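Local coordinates for Fe2OG dioxygenase domain-containing protein (Pseudomonas putida, PDB 4J25) that is a prolyl-4-hydroxylase of the 2-oxoglutarate- and iron-dependent oxygenase family, thought to hydroxylate peptidyl proline, at residues A60-R65 / C132-Y137; Y163-W168 / E213-T218. All coordinates share one frame; numbering follows the deposited sequence.

From the N terminus, helix 53-67 comes first and is later met by strand 129-137: contact 1 closes a long loop that takes in helix 103-123 and sets 60-65 against an edge strand of the larger sheet. Contact 2 opens only after that, when the chain leaves strand 156-163 through 163-168, runs through the smaller sheet and strand 195-199 of the larger one, and returns at 213-218. The two loops follow in series. They meet in space, strands 129-137 and 214-222 being neighbours: Tyr137 N lies 2.8 Å from Arg214 O, a probable hydrogen bond. Contact 1 ties helix 53-67 to the sheet; contact 2 ties the loop after strand 156-163 to strand 214-222, beside the oxalylglycine pocket.

Contact 1: A60-R65 / C132-Y137; sequences AAECRR and CHFALY
Cys63 of the helix and Phe134 of the strand mark where the two backbones come nearest, their CA atoms 5.6 Å apart. The helix segment 60-65 passes over strand 132-137 at 75°, and the two short axes approach to 8.2 Å, a gap that the Phe134 ring bridges. Phe134 and Cys63 carry most of the contact between them. With CG anti to its carbonyl carbon (chi1 -72°), the ring stands off the strand toward the helix and lays one face under the backbone at Cys63, whose CA sits 3.6 Å above the ring plane, displaced toward the rim. Cys63 CB comes close to the same ring, 3.3 Å from Phe134 CD1. The sulfur does not sit over the ring centre: Cys63 SG is 4.8 Å from the Phe134 centroid and oblique to the ring normal, and continues along the strand to Leu136 CB. This is a helix laid across the outer face of the major sheet of the double-stranded beta-helix (jellyroll) fold, at the edge strand; alternation along that strand sends Phe134 and Leu136 to the helix, while the side chain of Ala135 turns to the other face, about 6 Å from the bound oxalylglycine. Further along the ring, Glu62 brings methylene rather than charge: its CG lies 3.5 Å from Phe134 CE2. The bend of the Glu62 chain at chi2 (65°) carries the carboxylate away to Arg65 and Arg66, both salt-bridge partners; in the Arg65 bridge, NH2 to Glu62 OE2 at 2.9 Å, the oxygen stands well off the guanidinium plane, so the attraction is electrostatic. Cys105 of helix 103-123 and Leu217 of the neighbouring strand also pack against Phe134, while Leu136 leans on Leu215.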
ATOM      1  N   ALA A  60      -8.497   4.089   9.494  1.00 18.94           N
ATOM      2  CA  ALA A  60      -9.813   3.631   9.062  1.00 19.69           C
ATOM      3  C   ALA A  60     -10.835   4.754   9.224  1.00 20.81           C
ATOM      4  O   ALA A  60     -11.669   4.982   8.350  1.00 21.24           O
ATOM      5  CB  ALA A  60     -10.239   2.391   9.846  1.00 20.24           C
ATOM      6  N   ALA A  61     -10.743   5.481  10.333  1.00 22.97           N
ATOM      7  CA  ALA A  61     -11.671   6.572  10.612  1.00 27.18           C
ATOM      8  C   ALA A  61     -11.533   7.709   9.601  1.00 26.86           C
ATOM      9  O   ALA A  61     -12.536   8.289   9.168  1.00 25.43           O
ATOM     10  CB  ALA A  61     -11.468   7.108  12.053  1.00 27.22           C
ATOM     11  N   GLU A  62     -10.297   8.038   9.240  1.00 26.63           N
ATOM     12  CA  GLU A  62     -10.047   9.091   8.259  1.00 27.29           C
ATOM     13  C   GLU A  62     -10.501   8.650   6.876  1.00 26.27           C
ATOM     14  O   GLU A  62     -10.980   9.451   6.081  1.00 26.68           O
ATOM     15  CB  GLU A  62      -8.566   9.442   8.246  1.00 28.12           C
ATOM     16  CG  GLU A  62      -8.177  10.534   7.280  1.00 30.94           C
ATOM     17  CD  GLU A  62      -8.783  11.887   7.616  1.00 33.35           C
ATOM     18  OE1 GLU A  62      -9.371  12.022   8.709  1.00 34.28           O
ATOM     19  OE2 GLU A  62      -8.676  12.813   6.782  1.00 34.02           O
ATOM     20  N   CYS A  63     -10.344   7.362   6.588  1.00 26.51           N
ATOM     21  CA  CYS A  63     -10.790   6.802   5.318  1.00 25.36           C
ATOM     22  C   CYS A  63     -12.293   7.011   5.189  1.00 28.06           C
ATOM     23  O   CYS A  63     -12.760   7.495   4.171  1.00 28.08           O
ATOM     24  CB  CYS A  63     -10.438   5.312   5.228  1.00 23.79           C
ATOM     25  SG  CYS A  63     -10.907   4.504   3.660  1.00 25.77           S
ATOM     26  N   ARG A  64     -13.044   6.654   6.233  1.00 29.28           N
ATOM     27  CA  ARG A  64     -14.498   6.829   6.231  1.00 33.05           C
ATOM     28  C   ARG A  64     -14.901   8.302   6.148  1.00 31.84           C
ATOM     29  O   ARG A  64     -15.840   8.657   5.447  1.00 33.58           O
ATOM     30  CB  ARG A  64     -15.121   6.183   7.475  1.00 34.54           C
ATOM     31  CG  ARG A  64     -14.927   4.679   7.541  1.00 35.45           C
ATOM     32  CD  ARG A  64     -15.794   4.057   8.622  1.00 39.54           C
ATOM     33  NE  ARG A  64     -16.067   2.652   8.338  1.00 42.16           N
ATOM     34  CZ  ARG A  64     -15.333   1.629   8.775  1.00 44.10           C
ATOM     35  NH1 ARG A  64     -14.261   1.828   9.545  1.00 43.12           N
ATOM     36  NH2 ARG A  64     -15.678   0.389   8.441  1.00 45.84           N
ATOM     37  N   ARG A  65     -14.184   9.150   6.872  1.00 30.06           N
ATOM     38  CA  ARG A  65     -14.393  10.597   6.831  1.00 31.97           C
ATOM     39  C   ARG A  65     -14.275  11.142   5.400  1.00 33.03           C
ATOM     40  O   ARG A  65     -15.128  11.889   4.941  1.00 34.24           O
ATOM     41  CB  ARG A  65     -13.336  11.263   7.710  1.00 33.37           C
ATOM     42  CG  ARG A  65     -13.808  12.412   8.549  1.00 37.64           C
ATOM     43  CD  ARG A  65     -12.628  13.337   8.886  1.00 39.61           C
ATOM     44  NE  ARG A  65     -12.004  13.845   7.667  1.00 41.81           N
ATOM     45  CZ  ARG A  65     -10.940  14.643   7.625  1.00 44.47           C
ATOM     46  NH1 ARG A  65     -10.350  15.048   8.749  1.00 46.85           N
ATOM     47  NH2 ARG A  65     -10.456  15.031   6.450  1.00 43.73           N
ATOM     48  N   CYS A 132      -0.121   8.960  -1.893  1.00 18.33           N
ATOM     49  CA  CYS A 132      -1.129   8.000  -1.493  1.00 18.27           C
ATOM     50  C   CYS A 132      -2.496   8.635  -1.296  1.00 19.15           C
ATOM     51  O   CYS A 132      -2.644   9.868  -1.289  1.00 18.92           O
ATOM     52  CB  CYS A 132      -0.688   7.269  -0.238  1.00 18.26           C
ATOM     53  SG  CYS A 132      -0.485   8.348   1.154  1.00 22.19           S
ATOM     54  N   HIS A 133      -3.509   7.777  -1.194  1.00 17.00           N
ATOM     55  CA  HIS A 133      -4.870   8.219  -0.975  1.00 16.69           C
ATOM     56  C   HIS A 133      -5.666   7.050  -0.450  1.00 16.88           C
ATOM     57  O   HIS A 133      -5.249   5.883  -0.604  1.00 15.00           O
ATOM     58  CB  HIS A 133      -5.502   8.780  -2.256  1.00 18.23           C
ATOM     59  CG  HIS A 133      -5.743   7.761  -3.326  1.00 20.65           C
ATOM     60  ND1 HIS A 133      -6.858   6.948  -3.347  1.00 21.28           N
ATOM     61  CD2 HIS A 133      -5.032   7.450  -4.436  1.00 19.46           C
ATOM     62  CE1 HIS A 133      -6.815   6.170  -4.413  1.00 19.14           C
ATOM     63  NE2 HIS A 133      -5.719   6.456  -5.089  1.00 19.26           N
ATOM     64  N   PHE A 134      -6.799   7.362   0.168  1.00 15.71           N
ATOM     65  CA  PHE A 134      -7.675   6.333   0.723  1.00 17.17           C
ATOM     66  C   PHE A 134      -8.537   5.744  -0.374  1.00 19.58           C
ATOM     67  O   PHE A 134      -8.755   6.371  -1.409  1.00 18.16           O
ATOM     68  CB  PHE A 134      -8.574   6.893   1.841  1.00 16.62           C
ATOM     69  CG  PHE A 134      -7.838   7.199   3.109  1.00 17.35           C
ATOM     70  CD1 PHE A 134      -7.465   6.187   3.972  1.00 17.42           C
ATOM     71  CD2 PHE A 134      -7.494   8.491   3.424  1.00 17.69           C
ATOM     72  CE1 PHE A 134      -6.779   6.471   5.140  1.00 17.69           C
ATOM     73  CE2 PHE A 134      -6.813   8.775   4.581  1.00 18.36           C
ATOM     74  CZ  PHE A 134      -6.452   7.771   5.442  1.00 16.34           C
ATOM     75  N   ALA A 135      -9.016   4.526  -0.151  1.00 20.62           N
ATOM     76  CA  ALA A 135      -9.916   3.882  -1.091  1.00 23.29           C
ATOM     77  C   ALA A 135     -10.942   3.078  -0.317  1.00 24.48           C
ATOM     78  O   ALA A 135     -10.598   2.326   0.590  1.00 25.39           O
ATOM     79  CB  ALA A 135      -9.123   2.975  -2.063  1.00 23.35           C
ATOM     80  N   LEU A 136     -12.205   3.227  -0.680  1.00 25.55           N
ATOM     81  CA  LEU A 136     -13.282   2.550   0.024  1.00 28.11           C
ATOM     82  C   LEU A 136     -14.162   1.842  -0.993  1.00 26.37           C
ATOM     83  O   LEU A 136     -14.907   2.491  -1.720  1.00 28.56           O
ATOM     84  CB  LEU A 136     -14.124   3.560   0.810  1.00 29.54           C
ATOM     85  CG  LEU A 136     -15.197   2.934   1.717  1.00 32.68           C
ATOM     86  CD1 LEU A 136     -15.444   3.792   2.955  1.00 32.58           C
ATOM     87  CD2 LEU A 136     -16.509   2.698   0.966  1.00 34.03           C
ATOM     88  N   TYR A 137     -14.069   0.519  -1.057  1.00 32.50           N
ATOM     89  CA  TYR A 137     -14.840  -0.233  -2.033  1.00 30.67           C
ATOM     90  C   TYR A 137     -16.171  -0.690  -1.439  1.00 31.35           C
ATOM     91  O   TYR A 137     -16.199  -1.369  -0.408  1.00 30.05           O
ATOM     92  CB  TYR A 137     -14.031  -1.430  -2.543  1.00 31.19           C
ATOM     93  CG  TYR A 137     -12.722  -1.035  -3.205  1.00 31.55           C
ATOM     94  CD1 TYR A 137     -12.405   0.298  -3.424  1.00 33.33           C
ATOM     95  CD2 TYR A 137     -11.803  -1.994  -3.608  1.00 32.27           C
ATOM     96  CE1 TYR A 137     -11.210   0.661  -4.023  1.00 34.54           C
ATOM     97  CE2 TYR A 137     -10.604  -1.634  -4.209  1.00 32.51           C
ATOM     98  CZ  TYR A 137     -10.313  -0.307  -4.411  1.00 34.26           C
ATOM     99  OH  TYR A 137      -9.117   0.072  -5.002  1.00 36.92           O
TER

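Contact 2: Y163-W168 / E213-T218; sequences YLNEGW and ERLSLT. With OGA (N-oxalylglycine), chain J.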
ATOM      1  N   TYR A 163      -3.995  -2.068   4.541  1.00 17.60           N
ATOM      2  CA  TYR A 163      -5.406  -2.414   4.752  1.00 18.56           C
ATOM      3  C   TYR A 163      -5.874  -2.022   6.159  1.00 17.42           C
ATOM      4  O   TYR A 163      -5.081  -1.920   7.090  1.00 16.69           O
ATOM      5  CB  TYR A 163      -5.683  -3.893   4.417  1.00 19.73           C
ATOM      6  CG  TYR A 163      -5.327  -4.208   2.977  1.00 19.00           C
ATOM      7  CD1 TYR A 163      -6.099  -3.731   1.935  1.00 19.92           C
ATOM      8  CD2 TYR A 163      -4.201  -4.947   2.664  1.00 17.84           C
ATOM      9  CE1 TYR A 163      -5.759  -3.985   0.614  1.00 19.68           C
ATOM     10  CE2 TYR A 163      -3.862  -5.207   1.346  1.00 18.24           C
ATOM     11  CZ  TYR A 163      -4.654  -4.731   0.334  1.00 18.24           C
ATOM     12  OH  TYR A 163      -4.320  -4.977  -0.974  1.00 19.48           O
ATOM     13  N   LEU A 164      -7.173  -1.785   6.288  1.00 18.65           N
ATOM     14  CA  LEU A 164      -7.719  -1.069   7.434  1.00 18.61           C
ATOM     15  C   LEU A 164      -8.936  -1.750   8.056  1.00 22.17           C
ATOM     16  O   LEU A 164      -9.617  -1.160   8.890  1.00 21.76           O
ATOM     17  CB  LEU A 164      -8.139   0.320   6.984  1.00 17.48           C
ATOM     18  CG  LEU A 164      -7.031   1.188   6.383  1.00 17.06           C
ATOM     19  CD1 LEU A 164      -7.599   2.498   5.889  1.00 16.72           C
ATOM     20  CD2 LEU A 164      -5.933   1.420   7.407  1.00 16.80           C
ATOM     21  N   ASN A 165      -9.219  -2.986   7.658  1.00 23.58           N
ATOM     22  CA  ASN A 165     -10.496  -3.589   8.035  1.00 25.00           C
ATOM     23  C   ASN A 165     -10.414  -4.543   9.214  1.00 26.76           C
ATOM     24  O   ASN A 165      -9.761  -5.588   9.149  1.00 23.15           O
ATOM     25  CB  ASN A 165     -11.095  -4.302   6.842  1.00 24.36           C
ATOM     26  CG  ASN A 165     -11.077  -3.451   5.606  1.00 22.55           C
ATOM     27  OD1 ASN A 165     -11.827  -2.477   5.492  1.00 21.04           O
ATOM     28  ND2 ASN A 165     -10.213  -3.811   4.658  1.00 21.68           N
ATOM     29  N   GLU A 166     -11.112  -4.180  10.284  1.00 29.34           N
ATOM     30  CA  GLU A 166     -11.168  -4.998  11.477  1.00 32.99           C
ATOM     31  C   GLU A 166     -12.101  -6.181  11.256  1.00 30.86           C
ATOM     32  O   GLU A 166     -13.128  -6.048  10.592  1.00 31.24           O
ATOM     33  CB  GLU A 166     -11.666  -4.159  12.656  1.00 37.00           C
ATOM     34  CG  GLU A 166     -10.813  -2.915  12.932  1.00 38.98           C
ATOM     35  CD  GLU A 166      -9.397  -3.266  13.332  1.00 40.04           C
ATOM     36  OE1 GLU A 166      -8.493  -2.393  13.227  1.00 39.29           O
ATOM     37  OE2 GLU A 166      -9.192  -4.428  13.750  1.00 41.41           O
ATOM     38  N   GLY A 167     -11.722  -7.335  11.792  1.00 29.82           N
ATOM     39  CA  GLY A 167     -12.600  -8.496  11.843  1.00 30.62           C
ATOM     40  C   GLY A 167     -12.952  -9.116  10.503  1.00 30.48           C
ATOM     41  O   GLY A 167     -14.032  -9.696  10.351  1.00 31.04           O
ATOM     42  N   TRP A 168     -12.049  -8.998   9.532  1.00 28.75           N
ATOM     43  CA  TRP A 168     -12.284  -9.540   8.200  1.00 28.05           C
ATOM     44  C   TRP A 168     -12.291 -11.056   8.252  1.00 31.76           C
ATOM     45  O   TRP A 168     -11.516 -11.654   8.993  1.00 31.00           O
ATOM     46  CB  TRP A 168     -11.195  -9.076   7.228  1.00 23.75           C
ATOM     47  CG  TRP A 168     -11.651  -9.137   5.815  1.00 22.44           C
ATOM     48  CD1 TRP A 168     -11.484 -10.173   4.940  1.00 21.67           C
ATOM     49  CD2 TRP A 168     -12.372  -8.125   5.106  1.00 23.27           C
ATOM     50  NE1 TRP A 168     -12.061  -9.866   3.738  1.00 21.76           N
ATOM     51  CE2 TRP A 168     -12.613  -8.614   3.814  1.00 23.13           C
ATOM     52  CE3 TRP A 168     -12.845  -6.857   5.446  1.00 25.53           C
ATOM     53  CZ2 TRP A 168     -13.301  -7.876   2.854  1.00 25.07           C
ATOM     54  CZ3 TRP A 168     -13.532  -6.124   4.489  1.00 25.76           C
ATOM     55  CH2 TRP A 168     -13.750  -6.633   3.212  1.00 25.51           C
ATOM     56  N   GLU A 213     -17.990  -3.455   2.970  1.00 35.66           N
ATOM     57  CA  GLU A 213     -17.140  -2.320   2.635  1.00 36.11           C
ATOM     58  C   GLU A 213     -15.687  -2.654   2.891  1.00 29.65           C
ATOM     59  O   GLU A 213     -15.326  -3.154   3.955  1.00 29.65           O
ATOM     60  CB  GLU A 213     -17.505  -1.106   3.478  1.00 40.07           C
ATOM     61  CG  GLU A 213     -18.866  -0.541   3.209  1.00 44.33           C
ATOM     62  CD  GLU A 213     -19.174   0.597   4.148  1.00 47.71           C
ATOM     63  OE1 GLU A 213     -18.211   1.208   4.675  1.00 48.42           O
ATOM     64  OE2 GLU A 213     -20.370   0.870   4.372  1.00 50.42           O
ATOM     65  N   ARG A 214     -14.844  -2.376   1.913  1.00 26.11           N
ATOM     66  CA  ARG A 214     -13.442  -2.714   2.036  1.00 21.85           C
ATOM     67  C   ARG A 214     -12.594  -1.450   2.010  1.00 19.67           C
ATOM     68  O   ARG A 214     -12.589  -0.725   1.036  1.00 18.77           O
ATOM     69  CB  ARG A 214     -13.055  -3.657   0.913  1.00 20.97           C
ATOM     70  CG  ARG A 214     -11.622  -4.109   0.900  1.00 19.60           C
ATOM     71  CD  ARG A 214     -11.343  -4.525  -0.508  1.00 19.47           C
ATOM     72  NE  ARG A 214     -10.131  -5.298  -0.710  1.00 21.66           N
ATOM     73  CZ  ARG A 214      -8.977  -4.806  -1.167  1.00 19.12           C
ATOM     74  NH1 ARG A 214      -8.823  -3.504  -1.410  1.00 16.85           N
ATOM     75  NH2 ARG A 214      -7.956  -5.622  -1.350  1.00 17.53           N
ATOM     76  N   LEU A 215     -11.859  -1.229   3.089  1.00 17.79           N
ATOM     77  CA  LEU A 215     -11.078  -0.018   3.278  1.00 18.10           C
ATOM     78  C   LEU A 215      -9.581  -0.230   3.113  1.00 17.90           C
ATOM     79  O   LEU A 215      -9.029  -1.198   3.640  1.00 19.65           O
ATOM     80  CB  LEU A 215     -11.318   0.522   4.683  1.00 19.09           C
ATOM     81  CG  LEU A 215     -12.737   0.862   5.112  1.00 23.29           C
ATOM     82  CD1 LEU A 215     -12.659   1.590   6.451  1.00 25.00           C
ATOM     83  CD2 LEU A 215     -13.446   1.693   4.101  1.00 24.45           C
ATOM     84  N   SER A 216      -8.926   0.689   2.405  1.00 16.03           N
ATOM     85  CA  SER A 216      -7.470   0.634   2.241  1.00 15.41           C
ATOM     86  C   SER A 216      -6.839   2.019   2.068  1.00 15.64           C
ATOM     87  O   SER A 216      -7.526   3.010   1.858  1.00 15.35           O
ATOM     88  CB  SER A 216      -7.113  -0.203   1.019  1.00 15.38           C
ATOM     89  OG  SER A 216      -7.740   0.343  -0.117  1.00 16.35           O
ATOM     90  N   LEU A 217      -5.519   2.062   2.176  1.00 16.94           N
ATOM     91  CA  LEU A 217      -4.736   3.264   1.923  1.00 18.29           C
ATOM     92  C   LEU A 217      -3.696   2.829   0.893  1.00 17.11           C
ATOM     93  O   LEU A 217      -2.810   2.034   1.182  1.00 15.85           O
ATOM     94  CB  LEU A 217      -4.106   3.744   3.228  1.00 19.38           C
ATOM     95  CG  LEU A 217      -3.318   5.045   3.277  1.00 21.50           C
ATOM     96  CD1 LEU A 217      -4.084   6.182   2.652  1.00 24.02           C
ATOM     97  CD2 LEU A 217      -2.967   5.377   4.717  1.00 21.25           C
ATOM     98  N   THR A 218      -3.861   3.333  -0.324  1.00 16.57           N
ATOM     99  CA  THR A 218      -3.076   2.887  -1.459  0.50 17.13           C
ATOM    100  C   THR A 218      -2.136   4.000  -1.931  1.00 15.74           C
ATOM    101  O   THR A 218      -2.494   5.179  -1.916  1.00 14.94           O
ATOM    102  CB  THR A 218      -4.004   2.429  -2.597  0.50 18.58           C
ATOM    103  OG1 THR A 218      -3.232   1.802  -3.625  0.50 19.32           O
ATOM    104  CG2 THR A 218      -4.790   3.602  -3.171  0.50 18.10           C
TER
HETATM  105  C1  OGA J 402      -4.714   0.047  -6.924  1.00 26.82           C
HETATM  106  C2  OGA J 402      -4.857  -1.348  -6.401  1.00 26.30           C
HETATM  107  C4  OGA J 402      -5.452  -2.913  -4.585  1.00 27.44           C
HETATM  108  C5  OGA J 402      -5.969  -2.970  -3.188  1.00 27.05           C
HETATM  109  O1  OGA J 402      -5.260   0.979  -6.266  1.00 25.81           O
HETATM  110  O2  OGA J 402      -4.041   0.282  -7.991  1.00 24.23           O
HETATM  111  O2' OGA J 402      -4.550  -2.294  -7.112  1.00 24.18           O
HETATM  112  O3  OGA J 402      -5.651  -3.939  -2.454  1.00 26.61           O
HETATM  113  N1  OGA J 402      -5.344  -1.573  -5.059  1.00 27.59           N
HETATM  114  O4  OGA J 402      -6.715  -2.061  -2.736  1.00 29.72           O
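Arg214 and Asn165 supply the main polar links, one to the ligand, the other from side chain to the backbone of the strand. Arg214 NH1 donates to oxalylglycine O4 at 2.9 Å and 159°, the anchor for that carboxylate; CG lies opposite the backbone N (chi1 180°) and the chain stays stretched, which carries the guanidinium to the ligand, and NE is held by the carbonyl of Gly174. Asn165 OD1 takes the Leu215 N-H at 2.7 Å, in the carbonyl plane and on a lone pair, while its ND2 makes a weak bond back to Leu215 O and a second to Pro190 O. Losing this amide to an alanine here would probably leave the buried Leu215 N-H without its acceptor and Pro190 O without this donor. Leu215 O also receives Leu164 N at 3.3 Å. Beside it Tyr163 and Ser216 form an antiparallel non-hydrogen-bonded pair, the end of the jellyroll strand pairing, and both side chains face the cosubstrate pocket. The Tyr163 ring stands 75° to the Arg214 guanidinium, CE1 lying 3.4 Å from NH2, with Ser216 CB against CD1. On the other side of the sheet Leu164 CB meets Leu215 CB at 3.9 Å. Further from the ligand, Trp168, whose NE1 bonds Gly173 O, brings CH2 to within 3.8 Å of Arg214 CB, and Glu213 O lies in plane at the indole edge.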